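Local coordinates for phage-like element PBSX protein xkdM (Bacillus subtilis, PDB 2GUJ) that probably forms part of the tail tube of the defective prophage PBSX, although its function has not been established, at residues B[27-32]-B[59-64]; B[32-37]-B[54-59]; B[44-49]-B[135-140]; B[84-89]-B[108-113]; B[90-95]-B[102-107]. One frame throughout, in Å; residues are numbered along the deposited sequence.

Interaction 1 of 5, residues B[27-32]-B[59-64]; sequences KTFEAN and GTATFY
Lys27 lies alongside Tyr64, the two side chains pointing the same way, and it can be followed atom by atom. Lys27 CB sits 3.8 Å from the carbonyl O of Thr62. The chain then bends at CG (chi2 62°) and runs extended, which lays Lys27 CD against the tyrosine, 3.4 Å from Tyr64 CB. CE passes CB and CG of the same tyrosine a little farther off. The tip comes over one face of the ring, displaced toward the rim on the CG and CD2 side, and makes a cation-pi contact: Lys27 NZ lies 3.8 Å from the centroid of the Tyr64 ring. That ammonium also forms a salt bridge with Glu13, so ring and carboxylate share one charge.

Away from this pair, along the strands, 27-32 and 59-63 run antiparallel as neighbours in the curled antiparallel sheet, an arrangement consistent with the barrel of the phage tail tube family. Glu30 and Thr60 form a hydrogen-bonded pair: Glu30 N gives a nearly straight bond of 2.8 Å to Thr60 O, and Thr60 N returns one of 3.1 Å to Glu30 O. Thr62 N donates to Thr28 O at 2.9 Å. At the Lys27 end the bond from Lys27 N to Thr62 O is weak. Phe29 with Ala61 and Ala31 with Gly59 are the non-hydrogen-bonded pairs, on the buried face of the sheet. Glu30 and Thr60 occupy the other face, where Glu30 packs on Glu127 of the second subunit.

Interaction 2 of 5, residues B[32-37]-B[54-59]; sequences NVEKNK and GANGTG
The end of an antiparallel strand pair, where 21-33 and 57-63 part and the chain between them leaves the sheet for a long excursion, is closed by Asn32 with Thr58 and Val33 with Gly57. The first is a hydrogen-bonded pair, although the bond it keeps, Asn32 N to Thr58 O at 2.9 Å, is bent and weak. The second is a non-hydrogen-bonded pair in which Gly57 brings no side chain against the backbone of 32-34. Gly57 CA lies 3.8 Å from Asn32 O.

One residue farther out the backbones are still joined, now beyond the regular strands: Glu34 N donates to Asn56 O at 3.1 Å, a fairly straight bond. On the more exposed side of the junction Asn32 CB, on the same face as Thr58, lies 3.7 Å from Thr58 O. The buried side is apolar and lightly packed across the two segments. There Val33 CG1, which stands opposite its own carbonyl carbon (chi1 -84°), approaches Ala55 CB to 4.4 Å. Val33 also rests on Met43 and Phe137, and Ala55 on Asp136 and Phe137, so both side chains lie against strand 136-138. Gly57 is also hydrogen-bonded through its backbone to Phe134.

Glu34 and Asn56 form the outer margin. Their side chains cross at a slant, with carboxylate and amide planes 83° apart, and at the root of the glutamate Glu34 CB lies 3.8 Å from the backbone oxygen Asn56 O.

Interaction 3 of 5, residues B[44-49]-B[135-140]; sequences GRRMTG and EDFDVP
Arg46 sends its side chain past Phe137 to the carboxylate of Asp136. The torsions explain the path: chi1 (-175°) carries CG to the far side from the backbone N, and a bend at chi2 (43°) turns the rest of the chain so that the guanidinium travels beyond the ring, the two side chains sliding past each other in opposite directions. On the way Arg46 CB and CG touch the ring, Arg46 CG 3.4 Å from Phe137 CE2. At the end NH1 and NH2 both face Asp136 OD2, forming a salt bridge in which the bond from Arg46 NH1 to Asp136 OD2, 2.8 Å, is weak. The NH2 approach is modelled implausibly short, so its detail is doubtful. Guanidinium and carboxylate planes are nearly perpendicular (89°), so as modelled the two groups do not pair in a common plane. Phe137 O lies over the centre of one guanidinium face.

Met47, a selenomethionine, meets the tip of the ring at its edge: Met47 CG lies in the ring plane, 3.5 Å from Phe137 CZ.

The short helix 44-47 thus lies against strand 136-138, which pairs with strand 103-109 through backbone bonds such as Asp138 to Thr105. Asp138 OD2 is also hydrogen-bonded to Tyr107 OH. Phe137 is packed against Leu106 of strand 103-109, and Arg46 also touches Ala55, in the loop leading to strand 57-63.

Interaction 4 of 5, residues B[84-89]-B[108-113]; sequences PYFTLQ and DVNFDS
Phe86 and Phe111 meet at about a right angle: the edge of Phe111 points into one face of Phe86, a T-shaped pair with ring centroids 5.0 Å apart and planes at 74°. Phe111 CE1 lies above Phe86 toward its rim, while the edge of Phe86 receives Val109 O in the plane of its ring. Phe86 also rests on Met74 of helix 68-79 and Leu16 of strand 14-18, and Phe111 meets Phe63, so the pair belongs to a wider apolar cluster.

On the outer side Tyr85 and Asp108 cross, with ring and carboxylate planes 35° apart. Asp108 CB makes a CH-pi contact over the tyrosine face, but the carboxylate is modelled too close to the ring, so the position of Asp108 is uncertain. Asn110 CB comes to the ring edge instead, 3.8 Å from Tyr85 CD1. Farther along, Leu88 CB packs on Val109 CG1 at 3.5 Å.

The backbone link is slight, a weak bond from Phe86 N to Val109 O at 3.2 Å. This is the open end of the hairpin of strands 86-92 and 103-109, where the chain turns a corner at Asp108 and leads to helix 113-117, with Asp112 at the N-cap position.

Interaction 5 of 5, residues B[90-95]-B[102-107]; sequences AVLDDQ and ERVTLY
Ala90 and Val104 face each other as a hydrogen-bonded antiparallel pair, with both backbone bonds made. Ala90 N donates to Val104 O at 2.9 Å, and Val104 N returns to Ala90 O at 2.8 Å. Next in line Val91 and Arg103 form a non-hydrogen-bonded pair, and beyond them Leu92 N gives a bond of 2.9 Å to Glu102 O. Ala90 O has further company: Arg103 CA makes a CA-H...O contact with Ala90 O at 3.4 Å, and the arginine's CG and CD lie close by.

Among side chains, Leu92 and Val104 carry the contact. With chi1 at -165°, Leu92 turns CG away from its own backbone N, and the side chain packs obliquely across the CG2 branch of Val104; the model is too tight there for exact distances to mean much. Leu92 and Glu102 run side by side, yet the nearest approach from Leu92 CD2 to Glu102 OE1 is 4.2 Å, a loose contact; the polar end of Glu102 is taken by a salt bridge to Arg99, in the connection between the strands.

Further out, Ala90 touches Phe29 of strand 21-33, across the interior. Arg103 is bent at chi2 and chi3, and its NE makes a weak hydrogen bond to Gln89 OE1 and a long, weak ion pair with Glu141.

Strands 86-92 and 103-109 form a beta hairpin, and this is its turn-side half. The charged groups of Glu102 and Arg103 find their partners outside the two segments, so the pairing rests on three main-chain bonds and on apolar packing.

Overall arrangement
Interactions 1 and 2 are successive lengths of one strand pair, 21-33 with 57-63, sharing Asn32 and Gly59; interactions 4 and 5 are likewise lengths of one hairpin, 86-92 with 103-109. Interaction 4 is the most buried and the most aromatic, and it meets interaction 1 through Phe63 and Phe111. Phe29 of interaction 1 reaches Ala90 and Leu106 of interaction 5, so the two strand pairs share an interior. Main-chain bonds dominate interactions 1 and 5, whereas interaction 2 frays toward the surface. Interaction 3 differs in resting on side chains alone, a salt bridge and an aromatic ring, and it touches interactions 2, 4 and 5 at the edge of the sheet.

Interaction 1 of 5, residues B[27-32]-B[59-64]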
# COMPACT_ATOMS: atom_id res chain seq x y z
N LYS B 27 -8.05 8.28 12.23
CA LYS B 27 -8.10 7.04 12.97
C LYS B 27 -6.96 6.11 12.62
O LYS B 27 -5.83 6.55 12.41
CB LYS B 27 -9.42 6.32 12.72
CG LYS B 27 -10.23 6.08 13.98
CD LYS B 27 -10.62 7.40 14.63
CE LYS B 27 -11.67 7.17 15.70
NZ LYS B 27 -12.06 8.43 16.40
N THR B 28 -7.24 4.82 12.55
CA THR B 28 -6.22 3.85 12.22
C THR B 28 -5.31 4.32 11.09
O THR B 28 -5.77 4.87 10.09
CB THR B 28 -6.85 2.52 11.81
OG1 THR B 28 -5.83 1.65 11.32
CG2 THR B 28 -7.88 2.76 10.69
N PHE B 29 -4.02 4.09 11.29
CA PHE B 29 -3.01 4.45 10.31
C PHE B 29 -1.91 3.42 10.45
O PHE B 29 -1.69 2.90 11.55
CB PHE B 29 -2.49 5.86 10.58
CG PHE B 29 -1.26 5.91 11.42
CD1 PHE B 29 -0.01 5.70 10.84
CD2 PHE B 29 -1.34 6.10 12.79
CE1 PHE B 29 1.13 5.68 11.63
CE2 PHE B 29 -0.20 6.08 13.59
CZ PHE B 29 1.04 5.86 13.00
N GLU B 30 -1.21 3.13 9.36
CA GLU B 30 -0.12 2.16 9.40
C GLU B 30 0.95 2.53 8.39
O GLU B 30 0.71 2.50 7.18
CB GLU B 30 -0.65 0.76 9.10
CG GLU B 30 0.42 -0.33 9.12
CD GLU B 30 -0.09 -1.67 8.58
OE1 GLU B 30 -0.41 -1.74 7.37
OE2 GLU B 30 -0.17 -2.64 9.36
N ALA B 31 2.14 2.87 8.88
CA ALA B 31 3.23 3.27 8.00
C ALA B 31 4.21 2.14 7.75
O ALA B 31 3.97 1.01 8.15
CB ALA B 31 3.96 4.47 8.59
N ASN B 32 5.34 2.48 7.14
CA ASN B 32 6.37 1.51 6.79
C ASN B 32 7.78 2.07 6.66
O ASN B 32 8.17 2.45 5.55
CB ASN B 32 6.02 0.85 5.46
CG ASN B 32 5.08 -0.32 5.61
OD1 ASN B 32 5.45 -1.34 6.19
ND2 ASN B 32 3.87 -0.19 5.08
N GLY B 59 3.25 4.88 3.55
CA GLY B 59 2.23 4.38 4.44
C GLY B 59 0.82 4.58 3.96
O GLY B 59 0.57 4.89 2.79
N THR B 60 -0.11 4.43 4.89
CA THR B 60 -1.52 4.57 4.60
C THR B 60 -2.25 4.85 5.90
O THR B 60 -1.77 4.49 6.98
CB THR B 60 -2.07 3.29 3.96
OG1 THR B 60 -3.44 3.10 4.36
CG2 THR B 60 -1.24 2.08 4.38
N ALA B 61 -3.39 5.50 5.81
CA ALA B 61 -4.15 5.80 6.99
C ALA B 61 -5.54 6.20 6.58
O ALA B 61 -5.76 6.61 5.44
CB ALA B 61 -3.49 6.91 7.74
N THR B 62 -6.49 6.07 7.51
CA THR B 62 -7.87 6.44 7.22
C THR B 62 -8.34 7.52 8.18
O THR B 62 -8.08 7.46 9.38
CB THR B 62 -8.81 5.22 7.34
OG1 THR B 62 -8.40 4.38 8.42
CG2 THR B 62 -8.80 4.43 6.04
N PHE B 63 -9.04 8.51 7.65
CA PHE B 63 -9.53 9.58 8.49
C PHE B 63 -10.88 9.27 9.11
O PHE B 63 -11.68 8.51 8.55
CB PHE B 63 -9.60 10.88 7.69
CG PHE B 63 -8.26 11.37 7.20
CD1 PHE B 63 -7.57 10.69 6.19
CD2 PHE B 63 -7.68 12.52 7.74
CE1 PHE B 63 -6.34 11.15 5.72
CE2 PHE B 63 -6.45 12.98 7.28
CZ PHE B 63 -5.78 12.29 6.26
N TYR B 64 -11.10 9.84 10.29
CA TYR B 64 -12.34 9.67 11.05
C TYR B 64 -13.36 10.72 10.63
O TYR B 64 -14.38 10.39 10.03
CB TYR B 64 -12.03 9.75 12.57
CG TYR B 64 -13.16 10.26 13.46
CD1 TYR B 64 -14.42 9.66 13.45
CD2 TYR B 64 -12.96 11.37 14.28
CE1 TYR B 64 -15.46 10.16 14.25
CE2 TYR B 64 -13.99 11.87 15.08
CZ TYR B 64 -15.23 11.27 15.06
OH TYR B 64 -16.24 11.80 15.83

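Interaction 2 of 5, residues B[32-37]-B[54-59]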
# COMPACT_ATOMS: atom_id res chain seq x y z
N ASN B 32 5.34 2.48 7.14
CA ASN B 32 6.37 1.51 6.79
C ASN B 32 7.78 2.07 6.66
O ASN B 32 8.17 2.45 5.55
CB ASN B 32 6.02 0.85 5.46
CG ASN B 32 5.08 -0.32 5.61
OD1 ASN B 32 5.45 -1.34 6.19
ND2 ASN B 32 3.87 -0.19 5.08
N VAL B 33 8.57 2.13 7.73
CA VAL B 33 9.93 2.65 7.55
C VAL B 33 10.61 1.91 6.40
O VAL B 33 10.67 0.68 6.40
CB VAL B 33 10.79 2.50 8.80
CG1 VAL B 33 10.54 3.66 9.75
CG2 VAL B 33 10.46 1.19 9.49
N GLU B 34 11.12 2.65 5.42
CA GLU B 34 11.79 2.02 4.29
C GLU B 34 13.18 1.56 4.64
O GLU B 34 13.99 2.34 5.15
CB GLU B 34 11.89 2.98 3.12
CG GLU B 34 12.71 2.41 1.97
CD GLU B 34 13.27 3.49 1.08
OE1 GLU B 34 14.19 4.20 1.53
OE2 GLU B 34 12.78 3.63 -0.07
N LYS B 35 13.46 0.29 4.35
CA LYS B 35 14.75 -0.34 4.60
C LYS B 35 15.54 -0.30 3.30
O LYS B 35 15.50 -1.27 2.53
CB LYS B 35 14.57 -1.80 5.02
CG LYS B 35 15.85 -2.64 4.96
CD LYS B 35 15.55 -4.14 4.93
CE LYS B 35 16.84 -4.98 4.84
NZ LYS B 35 16.55 -6.45 4.73
N ASN B 36 16.25 0.79 3.06
CA ASN B 36 17.00 0.91 1.82
C ASN B 36 18.50 1.01 1.94
O ASN B 36 19.03 1.70 2.80
CB ASN B 36 16.48 2.11 1.02
CG ASN B 36 16.22 1.77 -0.44
OD1 ASN B 36 15.49 0.83 -0.75
ND2 ASN B 36 16.81 2.55 -1.35
N LYS B 37 19.16 0.28 1.03
CA LYS B 37 20.61 0.25 0.90
C LYS B 37 21.42 -0.07 2.15
O LYS B 37 21.06 -0.93 2.96
CB LYS B 37 21.07 1.58 0.28
CG LYS B 37 20.36 1.90 -1.04
CD LYS B 37 20.46 3.37 -1.42
CE LYS B 37 19.59 3.69 -2.63
NZ LYS B 37 19.68 5.11 -3.05
N GLY B 54 16.89 9.79 9.22
CA GLY B 54 16.19 9.01 8.22
C GLY B 54 14.78 8.65 8.67
O GLY B 54 13.98 9.52 9.00
N ALA B 55 14.50 7.35 8.70
CA ALA B 55 13.18 6.86 9.09
C ALA B 55 12.14 7.39 8.11
O ALA B 55 10.98 7.60 8.45
CB ALA B 55 12.85 7.31 10.50
N ASN B 56 12.59 7.63 6.89
CA ASN B 56 11.72 8.11 5.82
C ASN B 56 10.92 6.90 5.43
O ASN B 56 11.38 5.78 5.63
CB ASN B 56 12.57 8.47 4.63
CG ASN B 56 13.35 7.27 4.15
OD1 ASN B 56 12.78 6.29 3.65
ND2 ASN B 56 14.66 7.33 4.30
N GLY B 57 9.74 7.10 4.84
CA GLY B 57 8.96 5.95 4.42
C GLY B 57 7.63 6.25 3.76
O GLY B 57 7.30 7.39 3.46
N THR B 58 6.86 5.19 3.53
CA THR B 58 5.54 5.34 2.94
C THR B 58 4.52 4.80 3.91
O THR B 58 4.87 4.31 4.97
CB THR B 58 5.40 4.58 1.63
OG1 THR B 58 6.46 4.96 0.74
CG2 THR B 58 4.06 4.93 0.98
N GLY B 59 3.25 4.88 3.55
CA GLY B 59 2.23 4.38 4.44
C GLY B 59 0.82 4.58 3.96
O GLY B 59 0.57 4.89 2.79

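Interaction 3 of 5, residues B[44-49]-B[135-140]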
# COMPACT_ATOMS: atom_id res chain seq x y z
N GLY B 44 14.55 -0.41 14.18
CA GLY B 44 15.00 -0.88 15.48
C GLY B 44 15.64 0.24 16.27
O GLY B 44 15.22 0.53 17.39
N ARG B 45 16.63 0.90 15.68
CA ARG B 45 17.31 1.98 16.39
C ARG B 45 16.85 3.39 16.04
O ARG B 45 17.58 4.17 15.43
CB ARG B 45 18.82 1.84 16.20
CG ARG B 45 19.24 1.57 14.80
CD ARG B 45 20.73 1.35 14.68
NE ARG B 45 21.09 1.33 13.27
CZ ARG B 45 20.80 2.31 12.42
NH1 ARG B 45 20.15 3.38 12.86
NH2 ARG B 45 21.12 2.20 11.14
N ARG B 46 15.64 3.71 16.45
CA ARG B 46 15.06 5.02 16.24
C ARG B 46 14.03 5.09 17.35
O ARG B 46 13.84 6.12 18.00
CB ARG B 46 14.40 5.13 14.85
CG ARG B 46 13.87 6.52 14.50
CD ARG B 46 14.84 7.62 14.89
NE ARG B 46 14.29 8.98 14.84
CZ ARG B 46 14.12 9.69 13.72
NH1 ARG B 46 14.44 9.19 12.54
NH2 ARG B 46 13.69 10.95 13.80
N MSE B 47 13.37 3.96 17.58
CA MSE B 47 12.40 3.85 18.65
C MSE B 47 13.23 3.87 19.92
O MSE B 47 12.89 4.52 20.91
CB MSE B 47 11.67 2.51 18.59
CG MSE B 47 11.08 2.17 17.25
SE MSE B 47 9.59 0.99 17.50
CE MSE B 47 9.94 -0.34 16.14
N THR B 48 14.32 3.11 19.88
CA THR B 48 15.23 3.01 21.01
C THR B 48 16.63 3.35 20.54
O THR B 48 17.47 2.47 20.36
CB THR B 48 15.22 1.57 21.61
OG1 THR B 48 16.43 1.34 22.32
CG2 THR B 48 15.07 0.52 20.51
N GLY B 49 16.89 4.64 20.33
CA GLY B 49 18.23 5.03 19.91
C GLY B 49 18.41 6.26 19.05
O GLY B 49 17.47 6.75 18.43
N GLU B 135 8.58 11.61 6.31
CA GLU B 135 10.02 11.68 6.06
C GLU B 135 10.79 11.29 7.30
O GLU B 135 12.02 11.29 7.30
CB GLU B 135 10.42 13.08 5.62
CG GLU B 135 10.82 13.20 4.17
CD GLU B 135 9.76 12.63 3.24
OE1 GLU B 135 9.78 11.39 3.03
OE2 GLU B 135 8.92 13.41 2.73
N ASP B 136 10.08 10.99 8.38
CA ASP B 136 10.71 10.59 9.62
C ASP B 136 9.62 10.23 10.62
O ASP B 136 8.54 10.81 10.60
CB ASP B 136 11.58 11.71 10.17
CG ASP B 136 12.37 11.28 11.36
OD1 ASP B 136 11.81 10.54 12.18
OD2 ASP B 136 13.55 11.67 11.50
N PHE B 137 9.92 9.27 11.49
CA PHE B 137 8.97 8.81 12.49
C PHE B 137 9.59 8.93 13.87
O PHE B 137 10.80 9.11 13.98
CB PHE B 137 8.59 7.37 12.18
CG PHE B 137 9.29 6.36 13.03
CD1 PHE B 137 8.71 5.91 14.20
CD2 PHE B 137 10.51 5.83 12.64
CE1 PHE B 137 9.31 4.94 14.98
CE2 PHE B 137 11.13 4.86 13.42
CZ PHE B 137 10.53 4.41 14.59
N ASP B 138 8.79 8.79 14.92
CA ASP B 138 9.33 8.96 16.27
C ASP B 138 8.40 8.43 17.38
O ASP B 138 7.18 8.37 17.21
CB ASP B 138 9.56 10.46 16.49
CG ASP B 138 10.42 10.77 17.68
OD1 ASP B 138 10.20 10.15 18.75
OD2 ASP B 138 11.31 11.64 17.55
N VAL B 139 8.97 8.06 18.52
CA VAL B 139 8.18 7.57 19.64
C VAL B 139 8.78 8.26 20.86
O VAL B 139 9.39 7.62 21.71
CB VAL B 139 8.33 6.05 19.79
CG1 VAL B 139 7.48 5.56 20.93
CG2 VAL B 139 7.94 5.38 18.48
N PRO B 140 8.58 9.57 20.96
CA PRO B 140 9.05 10.47 22.02
C PRO B 140 8.68 10.25 23.47
O PRO B 140 9.55 10.25 24.33
CB PRO B 140 8.57 11.82 21.53
CG PRO B 140 7.23 11.48 20.98
CD PRO B 140 7.56 10.25 20.14

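Interaction 4 of 5, residues B[84-89]-B[108-113]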
# COMPACT_ATOMS: atom_id res chain seq x y z
N PRO B 84 1.28 20.17 1.21
CA PRO B 84 1.80 20.61 2.50
C PRO B 84 2.34 19.47 3.35
O PRO B 84 2.04 18.31 3.10
CB PRO B 84 0.58 21.27 3.14
CG PRO B 84 -0.51 20.35 2.71
CD PRO B 84 -0.20 20.11 1.24
N TYR B 85 3.14 19.81 4.36
CA TYR B 85 3.70 18.82 5.26
C TYR B 85 3.00 18.86 6.60
O TYR B 85 3.23 19.78 7.39
CB TYR B 85 5.18 19.08 5.51
CG TYR B 85 6.12 18.68 4.41
CD1 TYR B 85 5.95 17.48 3.72
CD2 TYR B 85 7.22 19.47 4.10
CE1 TYR B 85 6.87 17.08 2.75
CE2 TYR B 85 8.14 19.07 3.13
CZ TYR B 85 7.95 17.88 2.46
OH TYR B 85 8.84 17.49 1.49
N PHE B 86 2.17 17.87 6.88
CA PHE B 86 1.50 17.83 8.17
C PHE B 86 2.31 16.92 9.10
O PHE B 86 3.14 16.13 8.64
CB PHE B 86 0.08 17.27 8.03
CG PHE B 86 -0.54 17.45 6.68
CD1 PHE B 86 0.10 16.97 5.54
CD2 PHE B 86 -1.78 18.06 6.54
CE1 PHE B 86 -0.49 17.07 4.28
CE2 PHE B 86 -2.39 18.17 5.28
CZ PHE B 86 -1.74 17.68 4.15
N THR B 87 2.09 17.06 10.40
CA THR B 87 2.77 16.24 11.38
C THR B 87 1.72 15.38 12.06
O THR B 87 0.88 15.89 12.81
CB THR B 87 3.46 17.11 12.43
OG1 THR B 87 4.64 17.67 11.86
CG2 THR B 87 3.79 16.29 13.69
N LEU B 88 1.76 14.08 11.80
CA LEU B 88 0.78 13.16 12.35
C LEU B 88 1.21 12.61 13.70
O LEU B 88 2.13 11.79 13.79
CB LEU B 88 0.51 12.03 11.35
CG LEU B 88 -0.62 11.10 11.80
CD1 LEU B 88 -1.09 10.18 10.67
CD2 LEU B 88 -0.13 10.29 12.99
N GLN B 89 0.51 13.01 14.76
CA GLN B 89 0.88 12.55 16.09
C GLN B 89 -0.19 11.67 16.75
O GLN B 89 -1.12 12.18 17.36
CB GLN B 89 1.21 13.75 16.98
CG GLN B 89 1.98 13.37 18.22
CD GLN B 89 2.48 14.57 18.97
OE1 GLN B 89 3.09 14.44 20.04
NE2 GLN B 89 2.22 15.76 18.43
N ASP B 108 6.68 15.13 8.79
CA ASP B 108 6.45 15.37 7.39
C ASP B 108 5.64 14.35 6.62
O ASP B 108 5.97 14.03 5.48
CB ASP B 108 7.77 15.63 6.69
CG ASP B 108 8.09 17.10 6.62
OD1 ASP B 108 7.85 17.82 7.62
OD2 ASP B 108 8.56 17.54 5.56
N VAL B 109 4.59 13.83 7.25
CA VAL B 109 3.70 12.90 6.55
C VAL B 109 3.18 13.82 5.46
O VAL B 109 3.08 15.03 5.67
CB VAL B 109 2.51 12.45 7.43
CG1 VAL B 109 2.60 13.11 8.80
CG2 VAL B 109 1.19 12.80 6.75
N ASN B 110 2.84 13.28 4.29
CA ASN B 110 2.37 14.13 3.21
C ASN B 110 1.53 13.44 2.15
O ASN B 110 2.03 12.59 1.42
CB ASN B 110 3.58 14.78 2.56
CG ASN B 110 3.26 15.40 1.21
OD1 ASN B 110 2.12 15.76 0.93
ND2 ASN B 110 4.29 15.55 0.37
N PHE B 111 0.25 13.80 2.06
CA PHE B 111 -0.64 13.22 1.06
C PHE B 111 -0.77 14.13 -0.15
O PHE B 111 -0.15 15.18 -0.23
CB PHE B 111 -2.07 13.04 1.58
CG PHE B 111 -2.16 12.90 3.05
CD1 PHE B 111 -2.01 14.00 3.89
CD2 PHE B 111 -2.41 11.65 3.61
CE1 PHE B 111 -2.10 13.86 5.27
CE2 PHE B 111 -2.51 11.48 4.98
CZ PHE B 111 -2.36 12.59 5.82
N ASP B 112 -1.59 13.70 -1.10
CA ASP B 112 -1.86 14.48 -2.29
C ASP B 112 -3.10 15.29 -1.93
O ASP B 112 -4.14 14.74 -1.56
CB ASP B 112 -2.13 13.55 -3.49
CG ASP B 112 -2.43 14.31 -4.78
OD1 ASP B 112 -1.61 15.13 -5.23
OD2 ASP B 112 -3.51 14.08 -5.37
N SER B 113 -2.97 16.61 -2.01
CA SER B 113 -4.06 17.51 -1.67
C SER B 113 -5.39 17.02 -2.21
O SER B 113 -6.29 16.67 -1.44
CB SER B 113 -3.76 18.88 -2.25
OG SER B 113 -2.46 19.27 -1.90

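Interaction 5 of 5, residues B[90-95]-B[102-107]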
# COMPACT_ATOMS: atom_id res chain seq x y z
N ALA B 90 -0.02 10.36 16.64
CA ALA B 90 -0.98 9.40 17.18
C ALA B 90 -0.46 8.60 18.35
O ALA B 90 0.61 8.86 18.90
CB ALA B 90 -1.45 8.45 16.08
N VAL B 91 -1.27 7.60 18.72
CA VAL B 91 -0.95 6.70 19.82
C VAL B 91 -0.53 5.33 19.28
O VAL B 91 -1.30 4.66 18.61
CB VAL B 91 -2.17 6.48 20.74
CG1 VAL B 91 -1.89 5.30 21.67
CG2 VAL B 91 -2.46 7.74 21.55
N LEU B 92 0.69 4.91 19.62
CA LEU B 92 1.19 3.63 19.14
C LEU B 92 0.31 2.44 19.52
O LEU B 92 -0.24 2.40 20.61
CB LEU B 92 2.60 3.40 19.66
CG LEU B 92 3.35 2.28 18.94
CD1 LEU B 92 3.23 2.43 17.43
CD2 LEU B 92 4.79 2.32 19.37
N ASP B 93 0.19 1.48 18.61
CA ASP B 93 -0.62 0.30 18.87
C ASP B 93 0.18 -1.00 18.70
O ASP B 93 -0.26 -1.92 18.01
CB ASP B 93 -1.86 0.26 17.96
CG ASP B 93 -1.52 0.10 16.48
OD1 ASP B 93 -0.41 -0.37 16.16
OD2 ASP B 93 -2.39 0.44 15.64
N ASP B 94 1.35 -1.06 19.30
CA ASP B 94 2.15 -2.28 19.21
C ASP B 94 1.60 -3.18 20.32
O ASP B 94 1.68 -2.85 21.50
CB ASP B 94 3.64 -1.97 19.46
CG ASP B 94 4.56 -3.09 18.95
OD1 ASP B 94 4.25 -4.27 19.19
OD2 ASP B 94 5.60 -2.77 18.32
N GLN B 95 1.02 -4.31 19.93
CA GLN B 95 0.46 -5.21 20.92
C GLN B 95 1.54 -5.95 21.70
O GLN B 95 1.32 -6.35 22.84
CB GLN B 95 -0.48 -6.22 20.26
CG GLN B 95 -1.20 -7.13 21.24
CD GLN B 95 -1.77 -6.37 22.43
OE1 GLN B 95 -1.07 -6.11 23.41
NE2 GLN B 95 -3.05 -6.00 22.34
N GLU B 102 3.22 4.32 24.01
CA GLU B 102 3.80 5.63 23.76
C GLU B 102 3.21 6.34 22.53
O GLU B 102 2.53 5.72 21.70
CB GLU B 102 5.32 5.49 23.56
CG GLU B 102 6.03 4.57 24.56
CD GLU B 102 6.75 3.40 23.88
OE1 GLU B 102 6.04 2.51 23.36
OE2 GLU B 102 8.00 3.40 23.85
N ARG B 103 3.47 7.64 22.43
CA ARG B 103 2.99 8.44 21.31
C ARG B 103 3.95 8.30 20.14
O ARG B 103 5.16 8.22 20.32
CB ARG B 103 2.89 9.92 21.70
CG ARG B 103 2.39 10.80 20.56
CD ARG B 103 1.21 11.65 21.01
NE ARG B 103 1.61 12.96 21.51
CZ ARG B 103 0.76 13.83 22.06
NH1 ARG B 103 -0.53 13.51 22.18
NH2 ARG B 103 1.19 15.02 22.45
N VAL B 104 3.39 8.30 18.95
CA VAL B 104 4.18 8.18 17.74
C VAL B 104 3.93 9.40 16.90
O VAL B 104 2.77 9.76 16.66
CB VAL B 104 3.72 7.00 16.91
CG1 VAL B 104 4.75 6.68 15.85
CG2 VAL B 104 3.48 5.83 17.81
N THR B 105 4.97 10.08 16.47
CA THR B 105 4.74 11.21 15.60
C THR B 105 5.35 10.82 14.27
O THR B 105 6.26 9.99 14.22
CB THR B 105 5.41 12.48 16.12
OG1 THR B 105 6.78 12.49 15.69
CG2 THR B 105 5.35 12.53 17.65
N LEU B 106 4.82 11.37 13.18
CA LEU B 106 5.35 11.07 11.85
C LEU B 106 5.69 12.39 11.23
O LEU B 106 4.83 13.08 10.67
CB LEU B 106 4.32 10.36 10.98
CG LEU B 106 4.21 8.86 11.23
CD1 LEU B 106 5.59 8.22 11.14
CD2 LEU B 106 3.62 8.60 12.59
N TYR B 107 6.96 12.76 11.32
CA TYR B 107 7.38 14.02 10.76
C TYR B 107 7.22 14.03 9.27
O TYR B 107 7.54 13.06 8.59
CB TYR B 107 8.82 14.32 11.14
CG TYR B 107 9.01 14.27 12.63
CD1 TYR B 107 7.98 14.67 13.50
CD2 TYR B 107 10.19 13.81 13.19
CE1 TYR B 107 8.13 14.60 14.87
CE2 TYR B 107 10.36 13.74 14.56
CZ TYR B 107 9.32 14.13 15.40
OH TYR B 107 9.45 13.99 16.76